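Local coordinates for protein peptidase S15/CocE/NonD (Thaumarchaeota archaeon SCGC AB-539-E09, PDB 4PF1) that probably cleaves residues from the N-terminal ends of peptides as a serine aminopeptidase of the S15 family with an alpha/beta-hydrolase fold, at residues G108-G114 and Q214-N220; T123-N127 and F268-Q272; Q204-P209 and T231-Y235. All coordinates share one frame; numbering follows the deposited sequence.

Contact 1 (G108-G114 and Q214-N220); sequences GKYGSEG and QEATRKN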
# COMPACT_ATOMS: atom_id res chain seq x y z
N GLY A 108 -3.93 27.65 -32.37
CA GLY A 108 -3.16 26.54 -32.92
C GLY A 108 -3.20 25.23 -32.17
O GLY A 108 -2.53 24.27 -32.59
N LYS A 109 -3.96 25.15 -31.05
CA LYS A 109 -4.02 23.92 -30.26
C LYS A 109 -5.41 23.30 -30.21
O LYS A 109 -6.40 24.02 -30.06
CB LYS A 109 -3.49 24.14 -28.82
CG LYS A 109 -1.96 24.25 -28.70
CD LYS A 109 -1.17 23.09 -29.38
CE LYS A 109 -1.34 21.75 -28.69
NZ LYS A 109 -0.93 20.63 -29.57
N TYR A 110 -5.45 21.96 -30.31
CA TYR A 110 -6.62 21.09 -30.21
C TYR A 110 -7.82 21.56 -31.07
O TYR A 110 -7.80 21.37 -32.29
CB TYR A 110 -7.04 20.90 -28.74
CG TYR A 110 -6.09 20.01 -27.96
CD1 TYR A 110 -6.25 18.63 -27.94
CD2 TYR A 110 -5.02 20.56 -27.26
CE1 TYR A 110 -5.38 17.81 -27.23
CE2 TYR A 110 -4.15 19.74 -26.53
CZ TYR A 110 -4.34 18.37 -26.52
OH TYR A 110 -3.49 17.56 -25.81
N GLY A 111 -8.84 22.13 -30.43
CA GLY A 111 -10.06 22.57 -31.09
C GLY A 111 -9.97 23.90 -31.81
O GLY A 111 -10.86 24.23 -32.60
N SER A 112 -8.92 24.69 -31.53
CA SER A 112 -8.74 26.01 -32.12
C SER A 112 -8.03 25.97 -33.46
O SER A 112 -7.22 25.08 -33.72
CB SER A 112 -7.98 26.93 -31.17
OG SER A 112 -8.76 27.28 -30.05
N GLU A 113 -8.31 26.98 -34.30
CA GLU A 113 -7.69 27.17 -35.61
C GLU A 113 -6.38 27.96 -35.44
O GLU A 113 -6.03 28.35 -34.32
CB GLU A 113 -8.64 27.94 -36.55
CG GLU A 113 -9.86 27.15 -36.98
CD GLU A 113 -10.92 27.95 -37.71
OE1 GLU A 113 -10.78 29.19 -37.82
OE2 GLU A 113 -11.91 27.33 -38.17
N GLY A 114 -5.71 28.21 -36.56
CA GLY A 114 -4.48 28.99 -36.59
C GLY A 114 -3.22 28.19 -36.37
O GLY A 114 -3.27 26.97 -36.18
N GLN A 214 3.39 18.31 -27.64
CA GLN A 214 2.61 19.52 -27.91
C GLN A 214 2.77 20.05 -29.35
O GLN A 214 1.94 20.86 -29.78
CB GLN A 214 3.00 20.64 -26.92
CG GLN A 214 2.67 20.34 -25.45
CD GLN A 214 1.19 20.32 -25.17
OE1 GLN A 214 0.62 19.28 -24.84
NE2 GLN A 214 0.54 21.46 -25.28
N GLU A 215 3.84 19.65 -30.09
CA GLU A 215 4.07 20.25 -31.41
C GLU A 215 4.16 19.27 -32.60
O GLU A 215 4.25 19.74 -33.74
CB GLU A 215 5.30 21.14 -31.40
CG GLU A 215 5.20 22.28 -30.40
CD GLU A 215 6.20 23.39 -30.60
OE1 GLU A 215 7.26 23.14 -31.23
OE2 GLU A 215 5.91 24.52 -30.17
N ALA A 216 4.13 17.94 -32.37
CA ALA A 216 4.13 17.01 -33.51
C ALA A 216 2.82 17.16 -34.29
O ALA A 216 2.83 17.26 -35.52
CB ALA A 216 4.32 15.57 -33.05
N THR A 217 1.68 17.25 -33.56
CA THR A 217 0.35 17.45 -34.13
C THR A 217 -0.42 18.53 -33.35
O THR A 217 -0.08 18.83 -32.20
CB THR A 217 -0.46 16.14 -34.14
OG1 THR A 217 -0.47 15.58 -32.83
CG2 THR A 217 0.05 15.14 -35.16
N ARG A 218 -1.49 19.06 -33.96
CA ARG A 218 -2.36 20.06 -33.35
C ARG A 218 -3.12 19.49 -32.13
O ARG A 218 -3.24 20.17 -31.12
CB ARG A 218 -3.38 20.57 -34.40
CG ARG A 218 -4.31 21.69 -33.91
CD ARG A 218 -5.41 22.00 -34.92
NE ARG A 218 -4.86 22.43 -36.21
CZ ARG A 218 -4.60 23.69 -36.53
NH1 ARG A 218 -4.84 24.67 -35.67
NH2 ARG A 218 -4.08 23.98 -37.72
N LYS A 219 -3.61 18.24 -32.25
CA LYS A 219 -4.46 17.60 -31.23
C LYS A 219 -3.72 16.55 -30.39
O LYS A 219 -4.38 15.68 -29.81
CB LYS A 219 -5.68 16.94 -31.91
CG LYS A 219 -6.57 17.87 -32.72
CD LYS A 219 -7.82 17.14 -33.17
CE LYS A 219 -8.46 17.78 -34.38
NZ LYS A 219 -9.28 18.97 -34.01
N ASN A 220 -2.36 16.62 -30.30
CA ASN A 220 -1.52 15.67 -29.55
C ASN A 220 -1.86 14.20 -29.93
O ASN A 220 -2.12 13.36 -29.05
CB ASN A 220 -1.63 15.89 -28.03
CG ASN A 220 -0.90 17.11 -27.52
OD1 ASN A 220 -1.01 18.21 -28.06
ND2 ASN A 220 -0.18 16.94 -26.42
O HOH W 1 -1.93 18.78 -24.17
O HOH W 2 -9.20 21.62 -34.74
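A type II' beta turn from Lys109 to Ser112, in the loop after strand 100-105 of the alpha/beta-hydrolase sheet, lies against Gln214-Asn220, where the chain leaves helix 204-215. Tyr110 fills the second place of the turn with positive phi (48°). The Lys109 chain curls at chi2 (-51°) and chi3 (-68°), bringing NZ among three oxygens: Arg218 O at 2.8 Å, and Gln214 O and Asn220 OD1 at 2.9 Å from NZ. Three acceptors thus fix this buried ammonium. Arg218 O also accepts from Tyr110 N (3.0 Å), and the two donors reach it from opposite faces of its carbonyl plane. The Arg218 side chain, CG anti to the backbone N and bent at chi3, runs along the loop to Gly114, where NH1 bonds Gly114 O at 2.8 Å in that carbonyl's plane, with a weaker bond to Ser112 O. Lys219 NZ reaches Tyr110 O weakly, and a water joins the same two atoms. The Tyr110 ring has Arg218 O over one face, offset toward the rim, and also stacks with His70. Asn220 ND2 donates to Gln214 OE1 (2.9 Å), helping to set the rotation of the Asn220 amide; a second water, at the ring's edge, links Tyr110 OH (2.6 Å) to Gln214 OE1 (2.7 Å).

Contact 2 (T123-N127 and F268-Q272); sequences TGPLN and FWQQQ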
# COMPACT_ATOMS: atom_id res chain seq x y z
N THR A 123 3.29 40.91 -30.26
CA THR A 123 3.61 41.38 -31.62
C THR A 123 4.85 42.27 -31.56
O THR A 123 4.97 43.11 -30.67
CB THR A 123 2.42 42.10 -32.27
OG1 THR A 123 2.02 43.21 -31.47
CG2 THR A 123 1.23 41.18 -32.52
N GLY A 124 5.80 42.01 -32.46
CA GLY A 124 7.06 42.74 -32.52
C GLY A 124 8.14 41.98 -33.26
O GLY A 124 7.85 41.30 -34.26
N PRO A 125 9.42 42.04 -32.79
CA PRO A 125 10.51 41.35 -33.52
C PRO A 125 10.41 39.82 -33.50
O PRO A 125 10.97 39.17 -34.39
CB PRO A 125 11.78 41.83 -32.79
CG PRO A 125 11.37 43.04 -32.02
CD PRO A 125 9.94 42.81 -31.64
N LEU A 126 9.69 39.25 -32.52
CA LEU A 126 9.55 37.79 -32.43
C LEU A 126 8.12 37.32 -32.80
O LEU A 126 7.82 36.13 -32.71
CB LEU A 126 9.93 37.30 -31.01
CG LEU A 126 11.38 37.58 -30.56
CD1 LEU A 126 11.60 37.14 -29.13
CD2 LEU A 126 12.40 36.90 -31.47
N ASN A 127 7.26 38.26 -33.27
CA ASN A 127 5.89 37.95 -33.68
C ASN A 127 5.39 38.95 -34.73
O ASN A 127 4.98 40.07 -34.39
CB ASN A 127 4.95 37.91 -32.45
CG ASN A 127 3.51 37.57 -32.75
OD1 ASN A 127 3.16 37.11 -33.84
ND2 ASN A 127 2.65 37.76 -31.76
N PHE A 268 16.63 36.41 -28.32
CA PHE A 268 15.44 35.55 -28.37
C PHE A 268 14.84 35.33 -26.97
O PHE A 268 13.62 35.37 -26.81
CB PHE A 268 15.76 34.20 -29.03
CG PHE A 268 14.64 33.19 -29.01
CD1 PHE A 268 13.60 33.25 -29.93
CD2 PHE A 268 14.63 32.15 -28.08
CE1 PHE A 268 12.56 32.32 -29.90
CE2 PHE A 268 13.59 31.21 -28.06
CZ PHE A 268 12.56 31.30 -28.97
N TRP A 269 15.71 35.06 -25.97
CA TRP A 269 15.27 34.78 -24.60
C TRP A 269 15.10 36.06 -23.79
O TRP A 269 14.18 36.14 -22.97
CB TRP A 269 16.25 33.83 -23.90
CG TRP A 269 16.30 32.46 -24.50
CD1 TRP A 269 17.36 31.88 -25.14
CD2 TRP A 269 15.25 31.48 -24.49
NE1 TRP A 269 17.03 30.60 -25.53
CE2 TRP A 269 15.74 30.32 -25.14
CE3 TRP A 269 13.94 31.46 -23.98
CZ2 TRP A 269 14.97 29.17 -25.31
CZ3 TRP A 269 13.17 30.31 -24.15
CH2 TRP A 269 13.69 29.18 -24.81
N GLN A 270 15.98 37.06 -24.00
CA GLN A 270 15.92 38.35 -23.29
C GLN A 270 14.60 39.10 -23.58
O GLN A 270 14.00 39.65 -22.65
CB GLN A 270 17.13 39.23 -23.66
CG GLN A 270 18.45 38.71 -23.09
CD GLN A 270 19.60 39.65 -23.36
OE1 GLN A 270 19.70 40.72 -22.76
NE2 GLN A 270 20.50 39.25 -24.25
N GLN A 271 14.13 39.07 -24.85
CA GLN A 271 12.89 39.74 -25.28
C GLN A 271 11.62 39.02 -24.79
O GLN A 271 10.55 39.62 -24.78
CB GLN A 271 12.85 39.84 -26.81
CG GLN A 271 13.71 40.96 -27.39
CD GLN A 271 13.69 40.95 -28.90
OE1 GLN A 271 12.63 41.02 -29.54
NE2 GLN A 271 14.86 40.86 -29.50
N GLN A 272 11.74 37.73 -24.42
CA GLN A 272 10.58 36.93 -23.99
C GLN A 272 10.42 36.84 -22.46
O GLN A 272 9.38 36.36 -22.00
CB GLN A 272 10.66 35.52 -24.57
CG GLN A 272 10.23 35.45 -26.03
CD GLN A 272 10.32 34.05 -26.56
OE1 GLN A 272 9.32 33.32 -26.60
NE2 GLN A 272 11.51 33.64 -26.95
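Phe268 O, which Leu126 CD1 touches across the contact, receives a 2.7 Å hydrogen bond from Gln272 NE2 that is almost straight (178°) and lies in the amide plane of Gln272, although the donor stands above the carbonyl plane of Phe268. The same NE2 sits 3.2 Å above the Phe268 ring, over its centre, so one side-chain nitrogen meets both the carbonyl and the ring of this residue. Leu126 comes in from the facing loop. With CG anti to its carbonyl carbon (chi1 -61°), it sends CD1 to 3.5 Å from Phe268 O, with Gln271 CB and Gln272 CG as further neighbours of that methyl. The other branch approaches the ring obliquely, CD2 standing 4.1 Å from Phe268 CD1. Toward the solvent, Gln271 OE1 lies beside the Pro125 ring, 3.4 Å from Pro125 CG. No hydrogen bond crosses, and the join rests on apolar and van der Waals contact. Behind it, Phe268 stacks with His262 and packs on Glu13 of the second subunit. The arrangement is a type I beta turn, Gly124 to Asn127, lodging its leucine against the C-terminal end of helix 267-270 and the residues that follow it, at the surface of the alpha/beta-hydrolase fold.

Contact 3 (Q204-P209 and T231-Y235); sequences QEASLP and TYDAY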
# COMPACT_ATOMS: atom_id res chain seq x y z
N GLN A 204 16.77 18.77 -20.82
CA GLN A 204 16.45 17.87 -21.93
C GLN A 204 15.22 16.98 -21.67
O GLN A 204 14.42 16.77 -22.58
CB GLN A 204 17.67 17.00 -22.30
CG GLN A 204 18.35 16.31 -21.12
CD GLN A 204 19.46 15.36 -21.50
OE1 GLN A 204 19.88 15.27 -22.66
NE2 GLN A 204 19.97 14.62 -20.52
N GLU A 205 15.06 16.47 -20.43
CA GLU A 205 13.94 15.60 -20.06
C GLU A 205 12.60 16.34 -20.03
O GLU A 205 11.57 15.76 -20.37
CB GLU A 205 14.19 14.95 -18.70
CG GLU A 205 14.75 13.55 -18.79
CD GLU A 205 14.33 12.65 -17.65
OE1 GLU A 205 14.83 12.86 -16.52
OE2 GLU A 205 13.45 11.79 -17.86
N ALA A 206 12.60 17.61 -19.59
CA ALA A 206 11.39 18.42 -19.51
C ALA A 206 11.09 19.11 -20.84
O ALA A 206 9.95 19.50 -21.08
CB ALA A 206 11.53 19.45 -18.41
N SER A 207 12.11 19.26 -21.72
CA SER A 207 11.93 19.98 -22.98
C SER A 207 11.57 19.10 -24.17
O SER A 207 10.55 19.35 -24.81
CB SER A 207 13.17 20.80 -23.30
OG SER A 207 13.49 21.70 -22.25
N LEU A 208 12.43 18.11 -24.51
CA LEU A 208 12.27 17.26 -25.71
C LEU A 208 10.92 16.50 -25.77
O LEU A 208 10.21 16.68 -26.76
CB LEU A 208 13.45 16.29 -25.89
CG LEU A 208 14.84 16.91 -26.08
CD1 LEU A 208 15.90 15.83 -26.24
CD2 LEU A 208 14.88 17.85 -27.27
N PRO A 209 10.51 15.68 -24.75
CA PRO A 209 9.21 14.98 -24.85
C PRO A 209 8.02 15.95 -24.93
O PRO A 209 7.07 15.69 -25.67
CB PRO A 209 9.15 14.14 -23.58
CG PRO A 209 10.57 14.01 -23.13
CD PRO A 209 11.21 15.31 -23.50
N THR A 231 15.29 6.40 -17.87
CA THR A 231 15.65 7.52 -18.75
C THR A 231 17.14 7.87 -18.64
O THR A 231 17.73 8.31 -19.63
CB THR A 231 14.77 8.76 -18.47
OG1 THR A 231 14.94 9.18 -17.12
CG2 THR A 231 13.30 8.50 -18.77
N TYR A 232 17.75 7.66 -17.45
CA TYR A 232 19.18 7.88 -17.21
C TYR A 232 20.01 7.15 -18.27
O TYR A 232 20.85 7.76 -18.93
CB TYR A 232 19.56 7.40 -15.79
CG TYR A 232 21.02 7.58 -15.44
CD1 TYR A 232 21.98 6.67 -15.86
CD2 TYR A 232 21.44 8.64 -14.63
CE1 TYR A 232 23.33 6.82 -15.53
CE2 TYR A 232 22.78 8.79 -14.27
CZ TYR A 232 23.72 7.88 -14.73
OH TYR A 232 25.04 8.02 -14.39
N ASP A 233 19.71 5.85 -18.47
CA ASP A 233 20.35 4.99 -19.45
C ASP A 233 20.13 5.50 -20.88
O ASP A 233 21.09 5.61 -21.64
CB ASP A 233 19.82 3.56 -19.31
CG ASP A 233 20.90 2.53 -19.08
OD1 ASP A 233 21.54 2.12 -20.06
OD2 ASP A 233 21.10 2.15 -17.91
N ALA A 234 18.87 5.84 -21.22
CA ALA A 234 18.46 6.31 -22.55
C ALA A 234 19.20 7.59 -22.98
O ALA A 234 19.77 7.61 -24.07
CB ALA A 234 16.95 6.54 -22.59
N TYR A 235 19.20 8.63 -22.12
CA TYR A 235 19.83 9.92 -22.43
C TYR A 235 21.37 9.83 -22.45
O TYR A 235 22.00 10.53 -23.25
CB TYR A 235 19.33 11.01 -21.47
CG TYR A 235 17.94 11.51 -21.80
CD1 TYR A 235 16.81 10.86 -21.29
CD2 TYR A 235 17.74 12.60 -22.64
CE1 TYR A 235 15.52 11.29 -21.61
CE2 TYR A 235 16.45 13.05 -22.95
CZ TYR A 235 15.35 12.39 -22.44
OH TYR A 235 14.08 12.80 -22.76
O HOH W 3 22.00 13.58 -23.03
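The Tyr235 ring packs among four side chains from the first part of helix 204-215, and also touches Met244 of helix 241-247. Glu205 CG makes an off-centre CH-pi contact with it, 4.2 Å from the centroid and 30° off the normal. Leu208 CD1 lies at the edge, 4.3 Å from Tyr235 CE2, and in the ring plane stands Thr231 O of the tyrosine's own helix. The Gln204 side chain runs antiparallel to that of Tyr235, its amide plane turned from the ring, with OE1 3.4 Å from Tyr235 CD2. Its first torsion puts CG between the backbone N and the carbonyl carbon (chi1 49°), a crowded position, and beyond it the chain is extended. At the far end Tyr235 OH meets Pro209 CG at 3.7 Å; at this proline, whose nitrogen has no bond to the preceding turn, the helix is kinked. A water donates to both Gln204 OE1 and Tyr235 O, while Gln204 NE2 is satisfied by Pro582 O. Glu205 OE2 lies 3.1 Å from Thr231 OG1, a hydroxyl also hydrogen-bonded to Thr443 OG1. The axes of the two short segments come no closer than 12.4 Å, crossing at 74°, so long side chains bridge the gap. Tyr235 is a knob in a hole of Gln204, Glu205, Leu208 and Pro209, joining two helices of the helical region inserted between strands 178-184 and 287-292 of the alpha/beta-hydrolase sheet.

From the N terminus the chain first passes Gly108-Gly114 and Thr123-Asn127, both in the long loop between strand 100-105 and helix 133-147. Helix 204-215 then supplies Gln204-Pro209 for contact 3 and leads into Gln214-Asn220, which closes contact 1. Contact 3 closes next at 231-235, and contact 2 last at 268-272. Contact 1 therefore crosses both others, whereas contact 3 falls wholly within the span of contact 2. Contacts 1 and 2 tie that one loop to two places in the helical region before strand 287-292; contact 3 holds that region's own helices together. Centres lie 22 to 27 Å apart, and contacts 1 and 2 both adjoin the second subunit.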